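Local coordinates for protein enoyl CoA hydratase/isomerase (Crotonase) (Legionella pneumophila subsp. pneumophila, PDB 3I47) that probably hydrates the double bond of enoyl-CoA thioesters or isomerises it, as a crotonase-type enzyme, at residues 54-58 and 59-63; 89-92 and 93-97; 131-135 and 136-140. All coordinates share one frame; numbering follows the deposited sequence.

The three contacts follow one another along the chain without overlap, and each is local. Interaction 1 is the turn that leaves strand 51-56 of the six-stranded mixed sheet, interaction 2 is the last part of helix 78-97, and interaction 3 is the exit from strand 131-133 of the separate three-stranded sheet. Their centres lie 18 to 21 Å apart. Interaction 1 packs on interaction 2, Leu54 CD1 lying 3.8 Å from Ile95 CD1, and reaches the smaller sheet through the hydrogen bond of His60 ND1 with Ala109 N, at strand 109-111. Interactions 2 and 3 approach to about 8 Å between nearest atoms. The turn at 54-63 thus joins the larger sheet to the helix and to the smaller sheet of this crotonase fold.

Interaction 1 of 3, residues 54-58 and 59-63; sequences LKANG and KHFSA
Leu54 meets Phe61 through its backbone: its O lies in the plane of the phenyl ring, at the edge, 3.9 Å from Phe61 CE1. The next residue, Lys55, brings its CA to the same edge, 4.2 Å from Phe61 CE1, while its side chain leaves on the other side of the strand and ends at Thr18. Ala56 makes the apolar contact, with CB 3.8 Å from Phe61 CA and 4.0 Å from Phe61 CD1. The ring reaches back along the strand because Phe61 CG stands anti to its own backbone N (chi1 -173°), which lets one phenyl ring span three consecutive strand residues.

At Asn57 the chain leaves the strand. No direct hydrogen bond joins the two segments; a water does so instead, donating to Asn57 O at 3.0 Å and accepting from His60 N at 3.0 Å. Gly58, with a positive phi of 82°, carries the chain round the bend, and the directions from 54 to 58 and from 59 to 61 differ by 160°, close to a full reversal. Beyond it, Lys59 CB lies over one face of the His60 imidazole, 3.6 Å above the plane and offset toward the rim. His60 ND1 is hydrogen-bonded to Ala109 N, which ties the return limb to the start of strand 109-111.

This is the loop between strand 51-56 and helix 67-74 of the crotonase fold. In the main sheet the strand runs between strands 14-19 and 102-106, with backbone bonds from Lys55 to Leu17 and from Leu54 to Ile103. Phe61 packs onto both neighbours, against Met19 and Val106.

Interaction 2 of 3, residues 89-92 and 93-97; sequences GNLM and YSISQ
Helix 78-97 of the crotonase fold supplies this contact, between residues 89-92 and the turn of alpha-helix that follows. Four successive i to i+4 backbone bonds establish the helical geometry: Tyr93 N to Gly89 O, Ser94 N to Asn90 O, Ile95 N to Leu91 O and Ser96 N to Met92 O, all with N-H...O angles near 160°.

On the buried side, Leu91 and Ile95 are one turn apart and their side chains meet obliquely, Leu91 CG lying 4.1 Å from Ile95 CD1. The leucine branch points away from its own N-H and runs along the helix toward the isoleucine. Ile95 CG1 also passes over the preceding turn, 3.4 Å from Leu91 O. Leu91 continues the packing onto Leu33 and Arg37 of helix 30-45. Ile95 reaches Leu40 of the same helix and also touches Leu117 and Ala120 of helix 113-120, so both neighbouring helices pack against the segment.

A more polar side carries Asn90 and Ser94. One water donates to both Asn90 OD1, at 3.1 Å, and Ser94 OG, at 2.9 Å, bridging side chains that are four residues apart. The same water lies at the edge of the Tyr93 ring, in its plane, while Gln97 CG sits 3.5 Å above one face of that ring and toward its rim.

Toward the end of the segment, Tyr93 O takes two donors, Gln97 N at 2.9 Å and the hydroxyl of Ser96. With chi1 at 74°, Ser96 OG folds back over its own helix and donates to Tyr93 O at 2.7 Å, approaching the oxygen at a C=O...OG angle of 120°.

Interaction 3 of 3, residues 131-135 and 136-140; sequences RFCFS and EVKLG
Ser135 and Lys138 form the tight part of this contact, where the chain turns out of strand 131-133. Lys138 N donates to Ser135 O at 3.0 Å with an N-H...O angle of 149°, and Lys138 CB rests 3.3 Å from the same oxygen. On another side of the turn Glu136 bends back on itself: chi2 of 75° carries its carboxylate toward the chain just before it, with OE1 3.3 Å from Phe134 C. Ser135 N is 3.1 Å from that OE1, but the angle is too poor for a hydrogen bond, and this buried N-H has no partner in the model.

The bond from Lys138 N to Ser135 O is an i to i+3 link, and it leads into the 3-10 segment 136-139, which lies in the loop between strand 131-133 and helix 147-154 of the crotonase fold. At the inner end the buried Phe134 ring packs edge-to-face with that of Phe163.

The outer side is looser. A water bridges Phe134 O, at 2.8 Å, and Val137 N, at 3.0 Å. Val137, Lys138 and Leu139 are all exposed, yet the extended Lys138 chain runs back past Cys133 SG, 4.2 Å from NZ, to a hydrogen bond with Ala166 O.

Interaction 1 of 3, residues 54-58 and 59-63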
ATOM      1  N   LEU A  54       0.794   6.263  -1.308  1.00 13.43           N
ATOM      2  CA  LEU A  54      -0.476   6.750  -0.754  1.00 13.92           C
ATOM      3  C   LEU A  54      -0.187   7.423   0.577  1.00 13.17           C
ATOM      4  O   LEU A  54       0.353   6.796   1.491  1.00 13.99           O
ATOM      5  CB  LEU A  54      -1.452   5.586  -0.517  1.00 15.72           C
ATOM      6  CG  LEU A  54      -1.692   4.559  -1.636  1.00 22.06           C
ATOM      7  CD1 LEU A  54      -2.727   3.509  -1.186  1.00 18.20           C
ATOM      8  CD2 LEU A  54      -2.113   5.223  -2.961  1.00 18.42           C
ATOM      9  N   LYS A  55      -0.546   8.699   0.689  1.00 12.75           N
ATOM     10  CA  LYS A  55      -0.300   9.454   1.910  1.00 12.96           C
ATOM     11  C   LYS A  55      -1.469  10.366   2.195  1.00 13.09           C
ATOM     12  O   LYS A  55      -2.479  10.299   1.498  1.00 13.35           O
ATOM     13  CB  LYS A  55       1.023  10.234   1.833  1.00 12.88           C
ATOM     14  CG  LYS A  55       1.115  11.321   0.738  1.00 12.23           C
ATOM     15  CD  LYS A  55       2.515  11.949   0.745  1.00 14.45           C
ATOM     16  CE  LYS A  55       2.669  13.032  -0.299  1.00 13.46           C
ATOM     17  NZ  LYS A  55       1.901  14.261   0.089  1.00 15.97           N
ATOM     18  N   ALA A  56      -1.333  11.195   3.221  1.00 12.08           N
ATOM     19  CA  ALA A  56      -2.460  11.997   3.692  1.00 12.47           C
ATOM     20  C   ALA A  56      -1.977  13.306   4.284  1.00 14.31           C
ATOM     21  O   ALA A  56      -0.894  13.375   4.866  1.00 15.22           O
ATOM     22  CB  ALA A  56      -3.278  11.220   4.728  1.00 13.01           C
ATOM     23  N   ASN A  57      -2.799  14.340   4.127  1.00 14.55           N
ATOM     24  CA  ASN A  57      -2.608  15.598   4.839  1.00 15.14           C
ATOM     25  C   ASN A  57      -3.496  15.651   6.077  1.00 15.65           C
ATOM     26  O   ASN A  57      -4.376  14.807   6.263  1.00 16.16           O
ATOM     27  CB  ASN A  57      -2.923  16.783   3.922  1.00 15.18           C
ATOM     28  CG  ASN A  57      -1.862  16.997   2.856  1.00 15.07           C
ATOM     29  OD1 ASN A  57      -0.689  16.654   3.039  1.00 16.01           O
ATOM     30  ND2 ASN A  57      -2.269  17.568   1.718  1.00 16.24           N
ATOM     31  N   GLY A  58      -3.245  16.639   6.931  1.00 16.40           N
ATOM     32  CA  GLY A  58      -4.005  16.798   8.165  1.00 16.57           C
ATOM     33  C   GLY A  58      -3.498  15.901   9.286  1.00 17.06           C
ATOM     34  O   GLY A  58      -2.407  15.330   9.201  1.00 16.96           O
ATOM     35  N   LYS A  59      -4.301  15.794  10.339  1.00 17.80           N
ATOM     36  CA  LYS A  59      -3.902  15.087  11.559  1.00 18.08           C
ATOM     37  C   LYS A  59      -3.820  13.574  11.380  1.00 16.76           C
ATOM     38  O   LYS A  59      -2.979  12.920  12.008  1.00 16.66           O
ATOM     39  CB  LYS A  59      -4.876  15.396  12.703  1.00 20.74           C
ATOM     40  CG  LYS A  59      -4.948  16.866  13.090  1.00 33.42           C
ATOM     41  CD  LYS A  59      -5.911  17.074  14.259  1.00 24.64           C
ATOM     42  CE  LYS A  59      -6.018  18.543  14.659  1.00 33.65           C
ATOM     43  NZ  LYS A  59      -4.671  19.162  14.833  1.00 27.37           N
ATOM     44  N   HIS A  60      -4.681  13.034  10.519  1.00 15.79           N
ATOM     45  CA  HIS A  60      -4.908  11.584  10.470  1.00 15.19           C
ATOM     46  C   HIS A  60      -4.921  11.011   9.073  1.00 13.88           C
ATOM     47  O   HIS A  60      -5.546  11.575   8.170  1.00 14.61           O
ATOM     48  CB  HIS A  60      -6.253  11.237  11.123  1.00 15.62           C
ATOM     49  CG  HIS A  60      -6.360  11.696  12.536  1.00 16.59           C
ATOM     50  ND1 HIS A  60      -5.543  11.215  13.535  1.00 15.74           N
ATOM     51  CD2 HIS A  60      -7.168  12.612  13.118  1.00 16.73           C
ATOM     52  CE1 HIS A  60      -5.847  11.804  14.676  1.00 17.26           C
ATOM     53  NE2 HIS A  60      -6.833  12.655  14.452  1.00 16.68           N
ATOM     54  N   PHE A  61      -4.274   9.862   8.912  1.00 12.78           N
ATOM     55  CA  PHE A  61      -4.325   9.118   7.660  1.00 12.93           C
ATOM     56  C   PHE A  61      -5.789   8.843   7.273  1.00 13.29           C
ATOM     57  O   PHE A  61      -6.209   9.176   6.161  1.00 13.49           O
ATOM     58  CB  PHE A  61      -3.532   7.821   7.828  1.00 12.94           C
ATOM     59  CG  PHE A  61      -3.367   7.020   6.567  1.00 12.46           C
ATOM     60  CD1 PHE A  61      -2.462   7.420   5.587  1.00 12.86           C
ATOM     61  CD2 PHE A  61      -4.094   5.839   6.372  1.00 12.87           C
ATOM     62  CE1 PHE A  61      -2.258   6.654   4.418  1.00 13.25           C
ATOM     63  CE2 PHE A  61      -3.909   5.076   5.204  1.00 13.47           C
ATOM     64  CZ  PHE A  61      -2.992   5.487   4.223  1.00 13.81           C
ATOM     65  N   SER A  62      -6.535   8.205   8.172  1.00 13.29           N
ATOM     66  CA  SER A  62      -7.998   8.131   8.055  1.00 13.74           C
ATOM     67  C   SER A  62      -8.613   7.782   9.389  1.00 14.72           C
ATOM     68  O   SER A  62      -8.383   6.689   9.902  1.00 15.06           O
ATOM     69  CB  SER A  62      -8.453   7.116   7.002  1.00 13.90           C
ATOM     70  OG  SER A  62      -9.884   7.068   6.991  1.00 15.06           O
ATOM     71  N   ALA A  63      -9.397   8.708   9.938  1.00 14.24           N
ATOM     72  CA  ALA A  63      -9.985   8.524  11.278  1.00 15.18           C
ATOM     73  C   ALA A  63     -11.103   7.473  11.351  1.00 15.49           C
ATOM     74  O   ALA A  63     -11.520   7.083  12.454  1.00 16.07           O
ATOM     75  CB  ALA A  63     -10.479   9.860  11.824  1.00 16.49           C
TER
HETATM   76  O   HOH W   1      -6.435  14.142   8.321  1.00 16.56           O

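Interaction 2 of 3, residues 89-92 and 93-97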
ATOM      1  N   GLY A  89     -13.472  -2.705  -2.127  1.00 13.26           N
ATOM      2  CA  GLY A  89     -12.968  -4.006  -2.603  1.00 13.23           C
ATOM      3  C   GLY A  89     -12.134  -3.889  -3.870  1.00 14.26           C
ATOM      4  O   GLY A  89     -11.039  -4.455  -3.953  1.00 14.97           O
ATOM      5  N   ASN A  90     -12.626  -3.139  -4.851  1.00 14.39           N
ATOM      6  CA  ASN A  90     -11.863  -2.937  -6.076  1.00 15.52           C
ATOM      7  C   ASN A  90     -10.615  -2.095  -5.882  1.00 14.72           C
ATOM      8  O   ASN A  90      -9.582  -2.372  -6.506  1.00 14.75           O
ATOM      9  CB  ASN A  90     -12.755  -2.331  -7.150  1.00 18.12           C
ATOM     10  CG  ASN A  90     -13.605  -3.373  -7.831  1.00 20.71           C
ATOM     11  OD1 ASN A  90     -13.090  -4.394  -8.291  1.00 22.38           O
ATOM     12  ND2 ASN A  90     -14.906  -3.122  -7.922  1.00 21.12           N
ATOM     13  N   LEU A  91     -10.694  -1.092  -5.005  1.00 14.27           N
ATOM     14  CA  LEU A  91      -9.511  -0.277  -4.691  1.00 13.82           C
ATOM     15  C   LEU A  91      -8.400  -1.137  -4.089  1.00 13.55           C
ATOM     16  O   LEU A  91      -7.252  -1.086  -4.546  1.00 13.69           O
ATOM     17  CB  LEU A  91      -9.852   0.891  -3.751  1.00 14.29           C
ATOM     18  CG  LEU A  91      -8.651   1.723  -3.261  1.00 13.39           C
ATOM     19  CD1 LEU A  91      -7.878   2.386  -4.438  1.00 14.48           C
ATOM     20  CD2 LEU A  91      -9.103   2.764  -2.241  1.00 14.77           C
ATOM     21  N   MET A  92      -8.739  -1.926  -3.078  1.00 13.36           N
ATOM     22  CA  MET A  92      -7.714  -2.731  -2.415  0.50 13.04           C
ATOM     23  C   MET A  92      -7.141  -3.771  -3.377  1.00 13.64           C
ATOM     24  O   MET A  92      -5.925  -4.019  -3.375  1.00 13.42           O
ATOM     25  CB  MET A  92      -8.280  -3.382  -1.160  0.50 12.09           C
ATOM     26  CG  MET A  92      -8.764  -2.359  -0.140  0.50 13.87           C
ATOM     27  SD  MET A  92      -7.533  -1.883   1.067  0.50  9.41           S
ATOM     28  CE  MET A  92      -7.406  -3.412   1.965  0.50 13.89           C
ATOM     29  N   TYR A  93      -7.999  -4.370  -4.202  1.00 13.87           N
ATOM     30  CA  TYR A  93      -7.535  -5.347  -5.176  1.00 15.12           C
ATOM     31  C   TYR A  93      -6.575  -4.689  -6.154  1.00 15.04           C
ATOM     32  O   TYR A  93      -5.486  -5.214  -6.406  1.00 15.71           O
ATOM     33  CB  TYR A  93      -8.712  -5.992  -5.903  1.00 16.52           C
ATOM     34  CG  TYR A  93      -8.298  -7.088  -6.840  1.00 20.38           C
ATOM     35  CD1 TYR A  93      -7.755  -8.277  -6.349  1.00 18.43           C
ATOM     36  CD2 TYR A  93      -8.446  -6.941  -8.210  1.00 18.51           C
ATOM     37  CE1 TYR A  93      -7.374  -9.302  -7.214  1.00 21.36           C
ATOM     38  CE2 TYR A  93      -8.064  -7.965  -9.087  1.00 21.60           C
ATOM     39  CZ  TYR A  93      -7.538  -9.137  -8.572  1.00 19.13           C
ATOM     40  OH  TYR A  93      -7.155 -10.152  -9.434  1.00 23.00           O
ATOM     41  N   SER A  94      -6.964  -3.523  -6.664  1.00 14.74           N
ATOM     42  CA  SER A  94      -6.128  -2.794  -7.603  1.00 14.81           C
ATOM     43  C   SER A  94      -4.758  -2.430  -7.014  1.00 14.75           C
ATOM     44  O   SER A  94      -3.732  -2.551  -7.705  1.00 15.33           O
ATOM     45  CB  SER A  94      -6.871  -1.564  -8.107  1.00 15.97           C
ATOM     46  OG  SER A  94      -7.925  -1.994  -8.958  1.00 19.96           O
ATOM     47  N   ILE A  95      -4.733  -2.009  -5.745  1.00 13.99           N
ATOM     48  CA  ILE A  95      -3.452  -1.736  -5.071  1.00 14.08           C
ATOM     49  C   ILE A  95      -2.603  -3.015  -5.066  1.00 14.06           C
ATOM     50  O   ILE A  95      -1.425  -3.004  -5.457  1.00 14.59           O
ATOM     51  CB  ILE A  95      -3.643  -1.221  -3.610  1.00 14.38           C
ATOM     52  CG1 ILE A  95      -4.278   0.177  -3.604  1.00 13.52           C
ATOM     53  CG2 ILE A  95      -2.281  -1.176  -2.879  1.00 13.43           C
ATOM     54  CD1 ILE A  95      -4.865   0.557  -2.239  1.00 16.01           C
ATOM     55  N   SER A  96      -3.214  -4.117  -4.640  1.00 14.27           N
ATOM     56  CA  SER A  96      -2.472  -5.387  -4.470  1.00 15.31           C
ATOM     57  C   SER A  96      -1.944  -5.945  -5.793  1.00 16.29           C
ATOM     58  O   SER A  96      -0.917  -6.648  -5.824  1.00 17.00           O
ATOM     59  CB  SER A  96      -3.339  -6.427  -3.764  1.00 16.22           C
ATOM     60  OG  SER A  96      -4.338  -6.952  -4.616  1.00 18.42           O
ATOM     61  N   GLN A  97      -2.655  -5.636  -6.874  1.00 15.99           N
ATOM     62  CA  GLN A  97      -2.305  -6.092  -8.226  1.00 16.74           C
ATOM     63  C   GLN A  97      -1.308  -5.192  -8.968  1.00 15.92           C
ATOM     64  O   GLN A  97      -0.857  -5.549 -10.064  1.00 16.75           O
ATOM     65  CB  GLN A  97      -3.571  -6.236  -9.075  1.00 18.48           C
ATOM     66  CG  GLN A  97      -4.427  -7.437  -8.687  1.00 24.84           C
ATOM     67  CD  GLN A  97      -3.792  -8.755  -9.108  1.00 20.31           C
ATOM     68  OE1 GLN A  97      -3.520  -8.976 -10.293  1.00 26.39           O
ATOM     69  NE2 GLN A  97      -3.552  -9.633  -8.143  1.00 25.36           N
TER
HETATM   70  O   HOH W   2     -10.138  -3.877  -9.148  1.00 23.23           O

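Interaction 3 of 3, residues 131-135 and 136-140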
ATOM      1  N   ARG A 131      -1.541   5.416  14.969  1.00 15.67           N
ATOM      2  CA  ARG A 131      -2.305   4.390  15.683  0.50 16.35           C
ATOM      3  C   ARG A 131      -3.241   3.706  14.711  1.00 15.46           C
ATOM      4  O   ARG A 131      -3.692   4.303  13.732  1.00 16.13           O
ATOM      5  CB  ARG A 131      -3.121   4.959  16.850  0.50 18.07           C
ATOM      6  CG  ARG A 131      -2.339   5.756  17.873  0.50 30.73           C
ATOM      7  CD  ARG A 131      -2.723   7.206  17.739  0.50 20.43           C
ATOM      8  NE  ARG A 131      -4.171   7.332  17.597  0.50 31.27           N
ATOM      9  CZ  ARG A 131      -4.827   8.474  17.423  0.50 21.19           C
ATOM     10  NH1 ARG A 131      -6.147   8.459  17.314  0.50 31.47           N
ATOM     11  NH2 ARG A 131      -4.177   9.629  17.377  0.50 31.53           N
ATOM     12  N   PHE A 132      -3.516   2.431  14.974  1.00 13.78           N
ATOM     13  CA  PHE A 132      -4.327   1.621  14.070  1.00 13.33           C
ATOM     14  C   PHE A 132      -5.459   0.947  14.822  1.00 13.48           C
ATOM     15  O   PHE A 132      -5.351   0.701  16.018  1.00 13.65           O
ATOM     16  CB  PHE A 132      -3.450   0.529  13.438  1.00 13.33           C
ATOM     17  CG  PHE A 132      -2.340   1.070  12.578  1.00 15.23           C
ATOM     18  CD1 PHE A 132      -1.139   1.471  13.156  1.00 14.89           C
ATOM     19  CD2 PHE A 132      -2.500   1.160  11.192  1.00 14.52           C
ATOM     20  CE1 PHE A 132      -0.097   1.977  12.341  1.00 15.57           C
ATOM     21  CE2 PHE A 132      -1.475   1.659  10.380  1.00 15.47           C
ATOM     22  CZ  PHE A 132      -0.279   2.048  10.962  1.00 15.49           C
ATOM     23  N   CYS A 133      -6.535   0.637  14.108  1.00 13.26           N
ATOM     24  CA  CYS A 133      -7.658  -0.073  14.721  1.00 13.30           C
ATOM     25  C   CYS A 133      -8.556  -0.700  13.674  1.00 14.19           C
ATOM     26  O   CYS A 133      -8.899  -0.056  12.686  1.00 15.65           O
ATOM     27  CB  CYS A 133      -8.478   0.896  15.582  1.00 13.74           C
ATOM     28  SG  CYS A 133      -9.785   0.123  16.556  1.00 16.52           S
ATOM     29  N   PHE A 134      -8.951  -1.947  13.907  1.00 13.90           N
ATOM     30  CA  PHE A 134     -10.032  -2.579  13.135  1.00 15.71           C
ATOM     31  C   PHE A 134     -11.287  -2.543  14.002  1.00 16.40           C
ATOM     32  O   PHE A 134     -11.540  -3.450  14.807  1.00 16.09           O
ATOM     33  CB  PHE A 134      -9.651  -4.011  12.727  1.00 16.52           C
ATOM     34  CG  PHE A 134      -8.288  -4.116  12.120  1.00 16.08           C
ATOM     35  CD1 PHE A 134      -7.995  -3.490  10.910  1.00 16.91           C
ATOM     36  CD2 PHE A 134      -7.274  -4.811  12.772  1.00 16.91           C
ATOM     37  CE1 PHE A 134      -6.713  -3.572  10.349  1.00 16.55           C
ATOM     38  CE2 PHE A 134      -5.990  -4.889  12.224  1.00 16.65           C
ATOM     39  CZ  PHE A 134      -5.709  -4.270  11.015  1.00 17.18           C
ATOM     40  N   SER A 135     -12.064  -1.469  13.854  1.00 17.68           N
ATOM     41  CA  SER A 135     -13.107  -1.128  14.819  1.00 17.85           C
ATOM     42  C   SER A 135     -14.478  -1.763  14.556  1.00 17.03           C
ATOM     43  O   SER A 135     -15.397  -1.577  15.355  1.00 17.56           O
ATOM     44  CB  SER A 135     -13.256   0.402  14.890  1.00 19.25           C
ATOM     45  OG  SER A 135     -13.446   0.937  13.592  1.00 32.99           O
ATOM     46  N   GLU A 136     -14.601  -2.524  13.468  1.00 16.14           N
ATOM     47  CA  GLU A 136     -15.915  -2.956  12.952  1.00 15.81           C
ATOM     48  C   GLU A 136     -16.805  -3.702  13.940  1.00 15.89           C
ATOM     49  O   GLU A 136     -18.013  -3.473  13.972  1.00 16.03           O
ATOM     50  CB  GLU A 136     -15.750  -3.775  11.668  1.00 16.62           C
ATOM     51  CG  GLU A 136     -15.336  -2.942  10.430  1.00 27.10           C
ATOM     52  CD  GLU A 136     -13.859  -2.504  10.405  1.00 18.57           C
ATOM     53  OE1 GLU A 136     -13.047  -2.911  11.263  1.00 27.58           O
ATOM     54  OE2 GLU A 136     -13.495  -1.740   9.477  1.00 28.77           O
ATOM     55  N   VAL A 137     -16.225  -4.571  14.765  1.00 15.15           N
ATOM     56  CA  VAL A 137     -17.067  -5.371  15.672  1.00 15.71           C
ATOM     57  C   VAL A 137     -17.784  -4.512  16.731  1.00 16.92           C
ATOM     58  O   VAL A 137     -18.773  -4.954  17.318  1.00 17.26           O
ATOM     59  CB  VAL A 137     -16.321  -6.564  16.357  1.00 14.86           C
ATOM     60  CG1 VAL A 137     -15.837  -7.587  15.318  1.00 15.24           C
ATOM     61  CG2 VAL A 137     -15.189  -6.088  17.278  1.00 16.63           C
ATOM     62  N   LYS A 138     -17.281  -3.301  16.970  1.00 18.17           N
ATOM     63  CA  LYS A 138     -17.929  -2.381  17.907  1.00 20.40           C
ATOM     64  C   LYS A 138     -19.272  -1.904  17.361  1.00 21.04           C
ATOM     65  O   LYS A 138     -20.150  -1.500  18.127  1.00 21.66           O
ATOM     66  CB  LYS A 138     -17.028  -1.181  18.205  1.00 22.46           C
ATOM     67  CG  LYS A 138     -15.819  -1.517  19.091  1.00 28.49           C
ATOM     68  CD  LYS A 138     -14.866  -0.331  19.201  1.00 26.22           C
ATOM     69  CE  LYS A 138     -13.710  -0.607  20.167  1.00 29.81           C
ATOM     70  NZ  LYS A 138     -12.455   0.185  19.841  1.00 28.92           N
ATOM     71  N   LEU A 139     -19.409  -1.952  16.038  1.00 20.06           N
ATOM     72  CA  LEU A 139     -20.630  -1.524  15.340  1.00 20.24           C
ATOM     73  C   LEU A 139     -21.482  -2.707  14.907  1.00 18.48           C
ATOM     74  O   LEU A 139     -22.444  -2.551  14.160  1.00 18.52           O
ATOM     75  CB  LEU A 139     -20.246  -0.693  14.112  1.00 22.37           C
ATOM     76  CG  LEU A 139     -20.140   0.827  14.271  1.00 30.49           C
ATOM     77  CD1 LEU A 139     -19.470   1.241  15.576  1.00 24.68           C
ATOM     78  CD2 LEU A 139     -19.394   1.381  13.083  1.00 24.51           C
ATOM     79  N   GLY A 140     -21.128  -3.904  15.362  1.00 16.21           N
ATOM     80  CA  GLY A 140     -21.798  -5.101  14.892  1.00 15.29           C
ATOM     81  C   GLY A 140     -21.477  -5.448  13.451  1.00 14.72           C
ATOM     82  O   GLY A 140     -22.237  -6.145  12.796  1.00 14.65           O
TER
HETATM   83  O   HOH W   3     -13.397  -5.448  14.320  1.00 13.52           O